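Local coordinates for solute-binding protein (Thermoactinomyces vulgaris, PDB 2ZYO) that binds maltotetraose and, as a cyclo/maltodextrin-binding protein of the solute-binding family, probably delivers such sugars to a membrane transporter, at residues E15-L21 and K291-A296; Q62-T66 and E87-L93; D76-H82 and V281-S287; Y122-K126 and M300-T304; N199-N204 and V385-K389. All blocks are in the same frame, centred on the assembly; numbering follows the deposited sequence.

Contact 1 of 5, residues E15-L21 and K291-A296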
# COMPACT_ATOMS: atom_id res chain seq x y z
N GLU A 15 33.18 14.08 1.73
CA GLU A 15 32.82 12.78 1.16
C GLU A 15 33.58 12.50 -0.13
O GLU A 15 33.38 13.18 -1.14
CB GLU A 15 31.31 12.62 0.96
CG GLU A 15 30.89 11.16 0.71
CD GLU A 15 29.39 10.95 0.71
OE1 GLU A 15 28.74 11.28 1.72
OE2 GLU A 15 28.87 10.42 -0.29
N GLY A 16 34.45 11.50 -0.07
CA GLY A 16 35.21 11.06 -1.24
C GLY A 16 34.29 10.40 -2.25
O GLY A 16 33.28 9.79 -1.87
N LYS A 17 34.64 10.52 -3.53
CA LYS A 17 33.84 9.93 -4.60
C LYS A 17 33.93 8.41 -4.53
O LYS A 17 35.03 7.85 -4.56
CB LYS A 17 34.31 10.42 -5.97
CG LYS A 17 33.38 10.05 -7.12
CD LYS A 17 33.98 10.41 -8.47
CE LYS A 17 33.79 11.88 -8.80
NZ LYS A 17 34.42 12.24 -10.10
N PRO A 18 32.77 7.73 -4.42
CA PRO A 18 32.79 6.27 -4.36
C PRO A 18 33.16 5.68 -5.70
O PRO A 18 32.79 6.23 -6.74
CB PRO A 18 31.34 5.92 -4.00
CG PRO A 18 30.54 7.06 -4.52
CD PRO A 18 31.40 8.27 -4.35
N ASP A 19 33.89 4.57 -5.69
CA ASP A 19 34.16 3.84 -6.92
C ASP A 19 32.88 3.17 -7.40
O ASP A 19 32.66 3.02 -8.60
CB ASP A 19 35.26 2.78 -6.71
CG ASP A 19 34.78 1.60 -5.89
OD1 ASP A 19 34.54 1.77 -4.68
OD2 ASP A 19 34.66 0.50 -6.46
N LYS A 20 32.04 2.79 -6.44
CA LYS A 20 30.80 2.10 -6.72
C LYS A 20 29.75 2.36 -5.65
O LYS A 20 30.07 2.59 -4.48
CB LYS A 20 31.04 0.59 -6.87
CG LYS A 20 31.24 -0.17 -5.56
CD LYS A 20 31.52 -1.65 -5.79
CE LYS A 20 30.28 -2.40 -6.24
NZ LYS A 20 30.48 -3.88 -6.18
N LEU A 21 28.49 2.33 -6.07
CA LEU A 21 27.36 2.32 -5.16
C LEU A 21 26.59 1.03 -5.42
O LEU A 21 26.59 0.53 -6.55
CB LEU A 21 26.47 3.54 -5.38
CG LEU A 21 27.11 4.89 -5.03
CD1 LEU A 21 26.30 6.05 -5.60
CD2 LEU A 21 27.29 5.05 -3.52
N LYS A 291 28.70 4.19 3.39
CA LYS A 291 29.85 5.06 3.62
C LYS A 291 29.76 6.31 2.74
O LYS A 291 30.58 7.22 2.85
CB LYS A 291 31.16 4.32 3.33
CG LYS A 291 31.38 3.07 4.19
CD LYS A 291 31.95 3.41 5.56
CE LYS A 291 32.25 2.15 6.37
NZ LYS A 291 33.17 1.20 5.68
N TYR A 292 28.74 6.34 1.87
CA TYR A 292 28.58 7.44 0.92
C TYR A 292 27.16 8.00 0.90
O TYR A 292 26.49 7.97 -0.13
CB TYR A 292 28.99 6.99 -0.49
CG TYR A 292 30.34 6.32 -0.55
CD1 TYR A 292 31.51 7.08 -0.59
CD2 TYR A 292 30.45 4.93 -0.56
CE1 TYR A 292 32.76 6.46 -0.64
CE2 TYR A 292 31.69 4.31 -0.62
CZ TYR A 292 32.84 5.08 -0.66
OH TYR A 292 34.07 4.46 -0.71
N PRO A 293 26.69 8.55 2.05
CA PRO A 293 25.32 9.05 2.13
C PRO A 293 25.00 10.16 1.11
O PRO A 293 23.92 10.14 0.51
CB PRO A 293 25.21 9.59 3.56
CG PRO A 293 26.62 9.81 3.99
CD PRO A 293 27.40 8.73 3.33
N LYS A 294 25.92 11.09 0.90
CA LYS A 294 25.67 12.21 -0.02
C LYS A 294 25.58 11.76 -1.48
O LYS A 294 24.65 12.14 -2.19
CB LYS A 294 26.71 13.32 0.15
CG LYS A 294 26.66 14.01 1.50
CD LYS A 294 27.69 15.11 1.60
CE LYS A 294 27.64 15.80 2.96
NZ LYS A 294 28.70 16.84 3.09
N TYR A 295 26.54 10.95 -1.91
CA TYR A 295 26.52 10.41 -3.27
C TYR A 295 25.36 9.45 -3.49
O TYR A 295 24.72 9.48 -4.55
CB TYR A 295 27.85 9.72 -3.61
CG TYR A 295 28.93 10.65 -4.11
CD1 TYR A 295 29.87 11.20 -3.23
CD2 TYR A 295 29.03 10.97 -5.46
CE1 TYR A 295 30.87 12.05 -3.69
CE2 TYR A 295 30.03 11.82 -5.93
CZ TYR A 295 30.95 12.36 -5.04
OH TYR A 295 31.93 13.19 -5.51
N ALA A 296 25.07 8.61 -2.50
CA ALA A 296 23.94 7.68 -2.60
C ALA A 296 22.61 8.41 -2.69
O ALA A 296 21.70 7.95 -3.39
CB ALA A 296 23.94 6.70 -1.42
O HOH W 1 34.00 13.92 -3.93
O HOH W 2 35.15 3.77 -3.09
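The carboxylate of E15 closes over the first turn of helix 293-302 and takes two backbone N-H groups there, one on each oxygen. OE1 of E15 accepts from K294 N at 2.9 Å through its syn lone pair. The bond from Y295 N to OE2 of E15 is straighter, 171° at the hydrogen, and comes in on the syn side but 31° out of the carboxylate plane. With CG anti to the backbone N (chi1 -166°) and the chain extended beyond it, the acid reaches straight to the helix end, where Y292 holds the N-cap position.

The CH-pi contacts all come from P18, wedged between two tyrosines. Its CB sits 3.4 Å from the centroid of the Y292 ring, almost on the ring normal, while its CD lies over a face of the Y295 ring, 3.4 Å from CG of Y295. Deeper in, L21 CD2 packs on Y292 CB at 4.0 Å.

Water ties down both phenol ends: one molecule joins Y295 OH to E15 O, and another joins Y292 OH to the backbone N and OD1 of D19.

Two N-H groups of the helix's first turn thus find a negatively charged acceptor. The helix dipole would probably stabilise the ionised form of E15, so that the N-terminal arm is held to the helix by charge as well as by proline-tyrosine packing.

Contact 2 of 5, residues Q62-T66 and E87-L93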
# COMPACT_ATOMS: atom_id res chain seq x y z
N GLN A 62 15.16 -6.22 4.22
CA GLN A 62 15.35 -5.75 5.58
C GLN A 62 16.18 -6.74 6.40
O GLN A 62 17.13 -6.36 7.09
CB GLN A 62 13.99 -5.46 6.25
CG GLN A 62 14.06 -4.45 7.38
CD GLN A 62 12.70 -3.92 7.81
OE1 GLN A 62 11.76 -3.83 7.01
NE2 GLN A 62 12.60 -3.53 9.07
N GLU A 63 15.82 -8.03 6.30
CA GLU A 63 16.57 -9.10 6.96
C GLU A 63 18.00 -9.22 6.43
O GLU A 63 18.94 -9.41 7.21
CB GLU A 63 15.83 -10.44 6.81
CG GLU A 63 14.60 -10.57 7.70
CD GLU A 63 13.63 -11.64 7.21
OE1 GLU A 63 13.22 -11.59 6.03
OE2 GLU A 63 13.28 -12.54 8.01
N LYS A 64 18.16 -9.12 5.11
CA LYS A 64 19.47 -9.23 4.49
C LYS A 64 20.39 -8.08 4.88
O LYS A 64 21.59 -8.28 5.10
CB LYS A 64 19.36 -9.34 2.96
CG LYS A 64 20.67 -9.71 2.27
CD LYS A 64 20.48 -9.86 0.77
CE LYS A 64 21.81 -9.95 0.04
NZ LYS A 64 22.63 -11.13 0.46
N LEU A 65 19.84 -6.87 4.96
CA LEU A 65 20.62 -5.69 5.35
C LEU A 65 21.05 -5.76 6.82
O LEU A 65 22.13 -5.29 7.18
CB LEU A 65 19.85 -4.39 5.08
CG LEU A 65 20.64 -3.08 5.17
CD1 LEU A 65 21.74 -2.99 4.11
CD2 LEU A 65 19.70 -1.88 5.08
N THR A 66 20.20 -6.35 7.66
CA THR A 66 20.51 -6.56 9.07
C THR A 66 21.77 -7.42 9.24
O THR A 66 22.53 -7.23 10.19
CB THR A 66 19.31 -7.19 9.83
OG1 THR A 66 18.13 -6.41 9.58
CG2 THR A 66 19.55 -7.21 11.34
N GLU A 87 10.10 -0.38 12.02
CA GLU A 87 11.00 -1.45 12.45
C GLU A 87 12.44 -1.17 12.01
O GLU A 87 13.38 -1.33 12.79
CB GLU A 87 10.54 -2.80 11.89
CG GLU A 87 9.29 -3.37 12.54
CD GLU A 87 8.57 -4.37 11.66
OE1 GLU A 87 9.21 -5.32 11.16
OE2 GLU A 87 7.34 -4.21 11.46
N ALA A 88 12.60 -0.73 10.76
CA ALA A 88 13.92 -0.45 10.20
C ALA A 88 14.61 0.74 10.86
O ALA A 88 15.80 0.70 11.14
CB ALA A 88 13.81 -0.23 8.69
N VAL A 89 13.84 1.81 11.11
CA VAL A 89 14.38 3.03 11.70
C VAL A 89 14.80 2.83 13.15
O VAL A 89 15.91 3.21 13.54
CB VAL A 89 13.38 4.22 11.57
CG1 VAL A 89 13.84 5.42 12.40
CG2 VAL A 89 13.20 4.62 10.11
N THR A 90 13.92 2.21 13.95
CA THR A 90 14.18 1.98 15.37
C THR A 90 15.36 1.04 15.62
O THR A 90 16.06 1.17 16.63
CB THR A 90 12.93 1.46 16.11
OG1 THR A 90 12.44 0.27 15.47
CG2 THR A 90 11.82 2.51 16.12
N LYS A 91 15.58 0.10 14.70
CA LYS A 91 16.69 -0.86 14.79
C LYS A 91 17.99 -0.32 14.17
O LYS A 91 19.02 -1.00 14.18
CB LYS A 91 16.30 -2.19 14.15
CG LYS A 91 15.15 -2.92 14.84
CD LYS A 91 15.61 -3.74 16.04
CE LYS A 91 14.43 -4.31 16.79
NZ LYS A 91 13.62 -5.26 15.96
N GLY A 92 17.92 0.89 13.62
CA GLY A 92 19.09 1.58 13.09
C GLY A 92 19.60 1.03 11.77
O GLY A 92 20.80 1.11 11.48
N LEU A 93 18.69 0.48 10.97
CA LEU A 93 19.03 -0.03 9.64
C LEU A 93 19.17 1.08 8.61
O LEU A 93 19.94 0.96 7.66
CB LEU A 93 17.98 -1.03 9.15
CG LEU A 93 18.16 -2.51 9.46
CD1 LEU A 93 17.03 -3.29 8.83
CD2 LEU A 93 19.50 -3.01 8.95
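Helix 61-71 passes beside the end of helix 85-90, with T66 and L93 closest at 6.7 Å between their CA atoms, and G92, at positive phi, ends the second helix in a Schellman motif (L93 N to A88 O, G92 N to V89 O) that turns L93 back toward the first.

L93 pushes both branches against one side of helix 61-71. Its CD1 fits between Q62 and T66, 3.5 Å from CG of Q62 and 3.4 Å from OG1 of T66, and its CD2 lies against L65, 3.9 Å from CG of L65. The T66 hydroxyl donates to Q62 O at 2.7 Å, and the backbone N of T66 reaches that same oxygen from the opposite face of the carbonyl. The hydroxyl's hydrogen is therefore spent inside its own helix, and what L93 meets is the oxygen alone. Q62 crosses the leucine at a slant, extended, with CG anti to its backbone N at chi1 -155°, until NE2 rests 3.5 Å from CB of A88. An alanine at L93 would remove both methyl branches and is likely to open a gap between Q62, L65 and T66, letting the Q62 chain shift.

No hydrogen bond crosses between the segments. Further in, L65 continues onto V78 and A88 onto W80 of strand 77-81, which makes this joint mainly apolar packing laid against the sheet, with the T66 hydroxyl turned back into its own helix.

Contact 3 of 5, residues D76-H82 and V281-S287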
# COMPACT_ATOMS: atom_id res chain seq x y z
N ASP A 76 23.91 0.36 -0.60
CA ASP A 76 23.75 1.76 -0.23
C ASP A 76 22.28 2.15 -0.27
O ASP A 76 21.78 2.82 0.64
CB ASP A 76 24.59 2.65 -1.15
CG ASP A 76 26.07 2.37 -1.03
OD1 ASP A 76 26.67 2.80 -0.02
OD2 ASP A 76 26.63 1.73 -1.93
N LEU A 77 21.59 1.71 -1.32
CA LEU A 77 20.16 1.96 -1.46
C LEU A 77 19.38 0.65 -1.42
O LEU A 77 19.75 -0.33 -2.07
CB LEU A 77 19.86 2.72 -2.76
CG LEU A 77 20.49 4.09 -2.98
CD1 LEU A 77 19.93 4.71 -4.25
CD2 LEU A 77 20.29 5.03 -1.80
N VAL A 78 18.31 0.65 -0.62
CA VAL A 78 17.44 -0.51 -0.46
C VAL A 78 15.99 -0.09 -0.67
O VAL A 78 15.69 1.11 -0.74
CB VAL A 78 17.60 -1.16 0.94
CG1 VAL A 78 18.99 -1.80 1.08
CG2 VAL A 78 17.37 -0.13 2.05
N THR A 79 15.10 -1.06 -0.79
CA THR A 79 13.69 -0.79 -1.06
C THR A 79 12.75 -1.85 -0.50
O THR A 79 13.04 -3.05 -0.58
CB THR A 79 13.43 -0.56 -2.58
OG1 THR A 79 12.06 -0.25 -2.81
CG2 THR A 79 13.83 -1.78 -3.41
N TRP A 80 11.65 -1.39 0.09
CA TRP A 80 10.56 -2.25 0.57
C TRP A 80 9.31 -1.41 0.85
O TRP A 80 9.41 -0.19 0.97
CB TRP A 80 10.96 -3.07 1.81
CG TRP A 80 11.53 -2.29 2.96
CD1 TRP A 80 10.85 -1.51 3.85
CD2 TRP A 80 12.91 -2.24 3.37
NE1 TRP A 80 11.71 -0.97 4.78
CE2 TRP A 80 12.98 -1.40 4.50
CE3 TRP A 80 14.08 -2.82 2.87
CZ2 TRP A 80 14.19 -1.13 5.15
CZ3 TRP A 80 15.28 -2.55 3.52
CH2 TRP A 80 15.33 -1.71 4.65
N PRO A 81 8.12 -2.05 0.91
CA PRO A 81 6.90 -1.32 1.29
C PRO A 81 7.07 -0.56 2.61
O PRO A 81 7.67 -1.07 3.55
CB PRO A 81 5.86 -2.44 1.43
CG PRO A 81 6.34 -3.49 0.49
CD PRO A 81 7.83 -3.46 0.60
N HIS A 82 6.52 0.66 2.66
CA HIS A 82 6.77 1.60 3.75
C HIS A 82 6.23 1.18 5.12
O HIS A 82 6.64 1.74 6.14
CB HIS A 82 6.20 2.98 3.40
CG HIS A 82 4.76 3.14 3.78
ND1 HIS A 82 3.73 2.70 2.97
CD2 HIS A 82 4.18 3.68 4.88
CE1 HIS A 82 2.57 2.97 3.56
NE2 HIS A 82 2.82 3.56 4.72
N VAL A 281 3.32 2.72 -0.09
CA VAL A 281 4.36 3.39 -0.87
C VAL A 281 5.63 2.55 -0.85
O VAL A 281 6.09 2.12 0.21
CB VAL A 281 4.65 4.81 -0.33
CG1 VAL A 281 5.81 5.46 -1.10
CG2 VAL A 281 3.41 5.69 -0.42
N LYS A 282 6.19 2.30 -2.04
CA LYS A 282 7.49 1.66 -2.18
C LYS A 282 8.50 2.74 -2.52
O LYS A 282 8.39 3.40 -3.55
CB LYS A 282 7.47 0.59 -3.27
CG LYS A 282 6.65 -0.65 -2.93
CD LYS A 282 6.96 -1.83 -3.86
CE LYS A 282 6.64 -1.53 -5.32
NZ LYS A 282 6.97 -2.68 -6.21
N GLY A 283 9.48 2.93 -1.64
CA GLY A 283 10.51 3.94 -1.86
C GLY A 283 11.92 3.39 -1.85
O GLY A 283 12.13 2.21 -1.55
N TRP A 284 12.88 4.25 -2.18
CA TRP A 284 14.30 3.97 -1.99
C TRP A 284 14.71 4.52 -0.64
O TRP A 284 14.39 5.67 -0.31
CB TRP A 284 15.14 4.66 -3.06
CG TRP A 284 15.08 4.04 -4.42
CD1 TRP A 284 14.62 4.63 -5.57
CD2 TRP A 284 15.51 2.73 -4.79
NE1 TRP A 284 14.73 3.76 -6.63
CE2 TRP A 284 15.26 2.58 -6.18
CE3 TRP A 284 16.06 1.65 -4.09
CZ2 TRP A 284 15.56 1.41 -6.88
CZ3 TRP A 284 16.36 0.48 -4.78
CH2 TRP A 284 16.10 0.37 -6.16
N TYR A 285 15.41 3.70 0.14
CA TYR A 285 15.92 4.12 1.45
C TYR A 285 17.43 4.05 1.48
O TYR A 285 18.05 3.37 0.66
CB TYR A 285 15.30 3.26 2.57
CG TYR A 285 13.83 3.00 2.37
CD1 TYR A 285 12.94 4.07 2.22
CD2 TYR A 285 13.33 1.71 2.32
CE1 TYR A 285 11.58 3.84 2.02
CE2 TYR A 285 11.96 1.47 2.12
CZ TYR A 285 11.10 2.55 1.97
OH TYR A 285 9.76 2.33 1.78
N LEU A 286 18.03 4.77 2.43
CA LEU A 286 19.48 4.86 2.55
C LEU A 286 19.97 4.06 3.75
O LEU A 286 19.62 4.37 4.89
CB LEU A 286 19.90 6.33 2.67
CG LEU A 286 21.38 6.68 2.83
CD1 LEU A 286 22.22 6.14 1.68
CD2 LEU A 286 21.55 8.19 2.94
N SER A 287 20.77 3.04 3.49
CA SER A 287 21.31 2.19 4.55
C SER A 287 22.14 3.02 5.53
O SER A 287 22.93 3.87 5.12
CB SER A 287 22.19 1.09 3.96
OG SER A 287 22.92 0.42 4.97
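V281 grips H82 twice: its O accepts from H82 N, and its own N donates to H82 ND1 at 3.1 Å, tilted 27° from the imidazole plane. This ND1 is therefore an acceptor, and on the far side of the ring NE2 donates to M350 O. G283 O takes the T79 hydroxyl at 2.8 Å, the donor standing above the carbonyl plane. W284 sets the CE3-CZ3 side of its indole against T79, CZ3 lying 3.7 Å from CG2 of T79.

Y285 is the central residue. It pairs with V78 through two backbone bonds, Y285 N to V78 O at 2.7 Å and V78 N to Y285 O. CG anti to its carbonyl carbon (chi1 -42°) sends the ring back along the strand, where OH donates to W80 O at 2.7 Å, nearly along the C=O axis. The ring edge meets the face of W80 edge-to-face, planes at 54°, with CE2 of Y285 3.6 Å from CD1 of W80. L286 then touches L77, CD1 to CD2, and S287 N closes the run on D76 O.

Strands 77-81 and 278-287 are an antiparallel pair in the core sheet of a periplasmic-binding-protein lobe; the H82 end of the pair lies nearer the sugar, the side chain of P81 about 6 Å from a bound glucose.

Contact 4 of 5, residues Y122-K126 and M300-T304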
# COMPACT_ATOMS: atom_id res chain seq x y z
N TYR A 122 13.13 9.48 5.25
CA TYR A 122 13.96 8.29 5.02
C TYR A 122 14.06 7.81 3.58
O TYR A 122 14.81 6.87 3.28
CB TYR A 122 13.52 7.15 5.95
CG TYR A 122 13.94 7.44 7.37
CD1 TYR A 122 15.20 7.06 7.82
CD2 TYR A 122 13.10 8.12 8.24
CE1 TYR A 122 15.61 7.35 9.12
CE2 TYR A 122 13.49 8.42 9.53
CZ TYR A 122 14.75 8.03 9.96
OH TYR A 122 15.14 8.31 11.25
N GLY A 123 13.34 8.46 2.67
CA GLY A 123 13.45 8.07 1.27
C GLY A 123 12.63 8.88 0.29
O GLY A 123 11.91 9.80 0.67
N LEU A 124 12.77 8.51 -0.98
CA LEU A 124 12.00 9.08 -2.07
C LEU A 124 11.18 7.98 -2.73
O LEU A 124 11.66 6.84 -2.85
CB LEU A 124 12.92 9.79 -3.07
CG LEU A 124 13.71 11.00 -2.53
CD1 LEU A 124 14.62 11.57 -3.60
CD2 LEU A 124 12.79 12.09 -1.97
N PRO A 125 9.94 8.29 -3.13
CA PRO A 125 9.03 7.23 -3.57
C PRO A 125 9.17 6.81 -5.03
O PRO A 125 9.54 7.62 -5.88
CB PRO A 125 7.65 7.85 -3.34
CG PRO A 125 7.87 9.31 -3.57
CD PRO A 125 9.30 9.62 -3.17
N LYS A 126 8.87 5.54 -5.28
CA LYS A 126 8.89 4.95 -6.62
C LYS A 126 7.48 4.60 -7.07
O LYS A 126 7.15 4.74 -8.25
CB LYS A 126 9.73 3.67 -6.62
CG LYS A 126 11.16 3.82 -6.13
CD LYS A 126 11.72 2.50 -5.60
CE LYS A 126 11.94 1.48 -6.71
NZ LYS A 126 12.61 0.25 -6.19
N MET A 300 19.80 8.32 -5.48
CA MET A 300 18.39 8.16 -5.15
C MET A 300 17.51 9.16 -5.88
O MET A 300 16.43 8.81 -6.37
CB MET A 300 18.18 8.29 -3.64
CG MET A 300 16.75 7.97 -3.21
SD MET A 300 16.39 8.37 -1.50
CE MET A 300 17.34 7.11 -0.64
N GLN A 301 17.97 10.41 -5.95
CA GLN A 301 17.26 11.45 -6.69
C GLN A 301 17.25 11.15 -8.19
O GLN A 301 16.23 11.34 -8.86
CB GLN A 301 17.88 12.82 -6.43
CG GLN A 301 17.62 13.35 -5.04
CD GLN A 301 18.45 14.58 -4.73
OE1 GLN A 301 18.08 15.70 -5.08
NE2 GLN A 301 19.58 14.38 -4.05
N PHE A 302 18.38 10.67 -8.70
CA PHE A 302 18.49 10.33 -10.12
C PHE A 302 17.50 9.23 -10.50
O PHE A 302 16.91 9.25 -11.58
CB PHE A 302 19.93 9.93 -10.47
CG PHE A 302 20.17 9.80 -11.95
CD1 PHE A 302 20.59 10.89 -12.70
CD2 PHE A 302 19.99 8.58 -12.59
CE1 PHE A 302 20.81 10.78 -14.07
CE2 PHE A 302 20.21 8.45 -13.96
CZ PHE A 302 20.62 9.55 -14.70
N LEU A 303 17.31 8.27 -9.59
CA LEU A 303 16.41 7.14 -9.83
C LEU A 303 14.93 7.49 -9.68
O LEU A 303 14.07 6.70 -10.04
CB LEU A 303 16.76 5.98 -8.88
CG LEU A 303 18.14 5.32 -8.99
CD1 LEU A 303 18.32 4.31 -7.87
CD2 LEU A 303 18.35 4.66 -10.35
N THR A 304 14.65 8.67 -9.12
CA THR A 304 13.27 9.08 -8.84
C THR A 304 12.88 10.39 -9.54
O THR A 304 11.89 11.03 -9.16
CB THR A 304 13.01 9.21 -7.32
OG1 THR A 304 13.93 10.15 -6.75
CG2 THR A 304 13.17 7.86 -6.63
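Helix 293-302 packs its C-terminal end across strand 120-136 of the core sheet, and L124 is the strand residue that carries the contact. Its CD1 points to the end of the helix and the residues after it, 3.5 Å from OG1 of T304 and 3.8 Å from CG of Q301, while CG meets the sulfur of M300 at 3.9 Å. M300 lies obliquely to the leucine; CG anti to the backbone N (chi1 -174°) carries its sulfur over to the strand, where SD also comes within 3.7 Å of L124 N. T304 stands at about a right angle to L124.

This is helix-on-sheet packing of the alpha/beta lobe found in solute-binding proteins: L124 pairs by backbone bonding with W284 of the neighbouring strand, W284 N lying 2.9 Å from L124 O. L303 and T304 touch the indole of that W284, and M300 packs on its CB and backbone.

The T304 hydroxyl, with chi1 at 58°, turns back into its own chain and donates to M300 O at 2.9 Å, so a polar group sits against the leucine with its hydrogen already used. Its methyl CG2 faces P125 O at 3.7 Å. That carbonyl is buried here and has no polar partner anywhere in the model.

Contact 5 of 5, residues N199-N204 and V385-K389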
# COMPACT_ATOMS: atom_id res chain seq x y z
N ASN A 199 -0.27 3.23 22.35
CA ASN A 199 -1.12 2.98 23.51
C ASN A 199 -2.56 3.44 23.33
O ASN A 199 -3.46 2.95 24.03
CB ASN A 199 -0.51 3.59 24.77
CG ASN A 199 0.62 2.76 25.35
OD1 ASN A 199 0.45 2.11 26.37
ND2 ASN A 199 1.77 2.78 24.69
N GLU A 200 -2.79 4.37 22.41
CA GLU A 200 -4.15 4.83 22.11
C GLU A 200 -4.67 4.19 20.82
O GLU A 200 -4.61 4.79 19.74
CB GLU A 200 -4.26 6.36 22.07
CG GLU A 200 -5.69 6.85 22.25
CD GLU A 200 -5.84 8.37 22.21
OE1 GLU A 200 -6.95 8.84 21.90
OE2 GLU A 200 -4.85 9.09 22.47
N ILE A 201 -5.15 2.96 20.95
CA ILE A 201 -5.75 2.23 19.84
C ILE A 201 -7.21 2.64 19.71
O ILE A 201 -7.95 2.67 20.70
CB ILE A 201 -5.61 0.69 20.04
CG1 ILE A 201 -4.14 0.28 19.95
CG2 ILE A 201 -6.45 -0.08 19.01
CD1 ILE A 201 -3.86 -1.17 20.34
N GLY A 202 -7.63 2.97 18.49
CA GLY A 202 -8.99 3.45 18.27
C GLY A 202 -9.96 2.42 17.72
O GLY A 202 -11.08 2.76 17.34
N LEU A 203 -9.55 1.16 17.71
CA LEU A 203 -10.32 0.11 17.04
C LEU A 203 -11.47 -0.49 17.86
O LEU A 203 -12.17 -1.38 17.37
CB LEU A 203 -9.40 -0.97 16.46
CG LEU A 203 -8.51 -0.52 15.29
CD1 LEU A 203 -7.63 -1.66 14.81
CD2 LEU A 203 -9.34 0.04 14.13
N ASN A 204 -11.67 -0.02 19.09
CA ASN A 204 -12.89 -0.36 19.83
C ASN A 204 -13.68 0.88 20.28
O ASN A 204 -14.47 0.82 21.22
CB ASN A 204 -12.61 -1.33 20.99
CG ASN A 204 -11.77 -0.72 22.10
OD1 ASN A 204 -10.88 0.10 21.85
ND2 ASN A 204 -12.04 -1.12 23.34
N VAL A 385 -8.82 -5.65 20.50
CA VAL A 385 -7.99 -4.58 21.06
C VAL A 385 -7.23 -5.07 22.29
O VAL A 385 -6.05 -4.77 22.45
CB VAL A 385 -8.82 -3.29 21.34
CG1 VAL A 385 -8.02 -2.29 22.17
CG2 VAL A 385 -9.25 -2.65 20.03
N LYS A 386 -7.90 -5.84 23.15
CA LYS A 386 -7.26 -6.47 24.30
C LYS A 386 -6.05 -7.32 23.87
O LYS A 386 -4.98 -7.24 24.48
CB LYS A 386 -8.26 -7.32 25.09
CG LYS A 386 -7.72 -7.96 26.37
CD LYS A 386 -7.28 -6.92 27.39
CE LYS A 386 -6.70 -7.57 28.65
NZ LYS A 386 -5.47 -8.37 28.38
N ILE A 387 -6.24 -8.11 22.82
CA ILE A 387 -5.18 -8.95 22.26
C ILE A 387 -4.01 -8.12 21.72
O ILE A 387 -2.84 -8.43 21.99
CB ILE A 387 -5.73 -9.91 21.18
CG1 ILE A 387 -6.58 -11.00 21.83
CG2 ILE A 387 -4.60 -10.53 20.37
CD1 ILE A 387 -7.47 -11.78 20.87
N MET A 388 -4.32 -7.05 20.99
CA MET A 388 -3.31 -6.13 20.45
C MET A 388 -2.42 -5.56 21.54
O MET A 388 -1.19 -5.60 21.43
CB MET A 388 -3.97 -4.96 19.73
CG MET A 388 -4.59 -5.30 18.41
SD MET A 388 -5.55 -3.90 17.84
CE MET A 388 -6.63 -4.74 16.69
N LYS A 389 -3.05 -5.04 22.58
CA LYS A 389 -2.36 -4.33 23.65
C LYS A 389 -1.43 -5.24 24.45
O LYS A 389 -0.40 -4.78 24.95
CB LYS A 389 -3.37 -3.63 24.57
CG LYS A 389 -4.18 -2.55 23.85
CD LYS A 389 -5.23 -1.92 24.74
CE LYS A 389 -4.66 -0.79 25.58
NZ LYS A 389 -4.12 0.33 24.75
O HOH W 3 -6.15 1.74 23.52
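I201, at the end of strand 195-201, and L203, just beyond it, make two bumps that press on the face of helix 377-394 formed by V385, M388 and K389, a helix-against-turn packing in the lobe that lies apart from the N-terminal arm. I201 is the larger knob. Its CD1 drops into the notch between M388 and K389, 3.8 Å from CB of M388 and equally near CG of K389, and its CG2 slides past V385, 3.9 Å from CG2 of that valine. The torsion serves this fit: CG1 lies anti to the carbonyl carbon at chi1 -67°, which sends CD1 to the helix and leaves CG2 to meet the valine.

The helix answers with bumps of its own. V385 CG2 fits the bend of the turn, between CB of L203 and the amide of N204, whose OD1 lies 3.7 Å away; the N204 and V385 side chains cross at about a right angle, and ND2 of N204 is bonded to N382 one turn earlier in the helix. M388, extended beyond CG, crosses L203 nearly square, its CE meeting CD1 of L203 at 3.7 Å; past them P362 and I363 of helix 360-371 continue the apolar layer.

An alanine at I201 would take away CG1, CG2 and CD1 and is likely to open a gap against M388 and leave the aliphatic part of K389 without its neighbour.

At the outer edge the K389 chain bends at both of its last torsions, bringing NZ within 2.8 Å of N199 O and onto a water, also 2.8 Å away, that accepts from I201 N as well.

In the fold
Contacts 1 to 4 belong to one lobe and contact 5 lies apart, 44 Å from contact 1 between centres. Contact 3 is the middle of the group: its centre is 8 Å from that of contact 4, whose strand pairs with its second strand, and 11 Å from that of contact 2, where Q62 and A88 lie on W80. Contacts 1 and 4 use the two ends of helix 293-302, and A296 in the first packs on L286 in the third. The sugar lies near both groups without being touched by them: the side chain of P81 in contact 3 is about 6 Å from a bound glucose, that of E87 in contact 2 about 8 Å, and that of M388 in contact 5 about 11 Å. R84, a pocket residue, touches Q62.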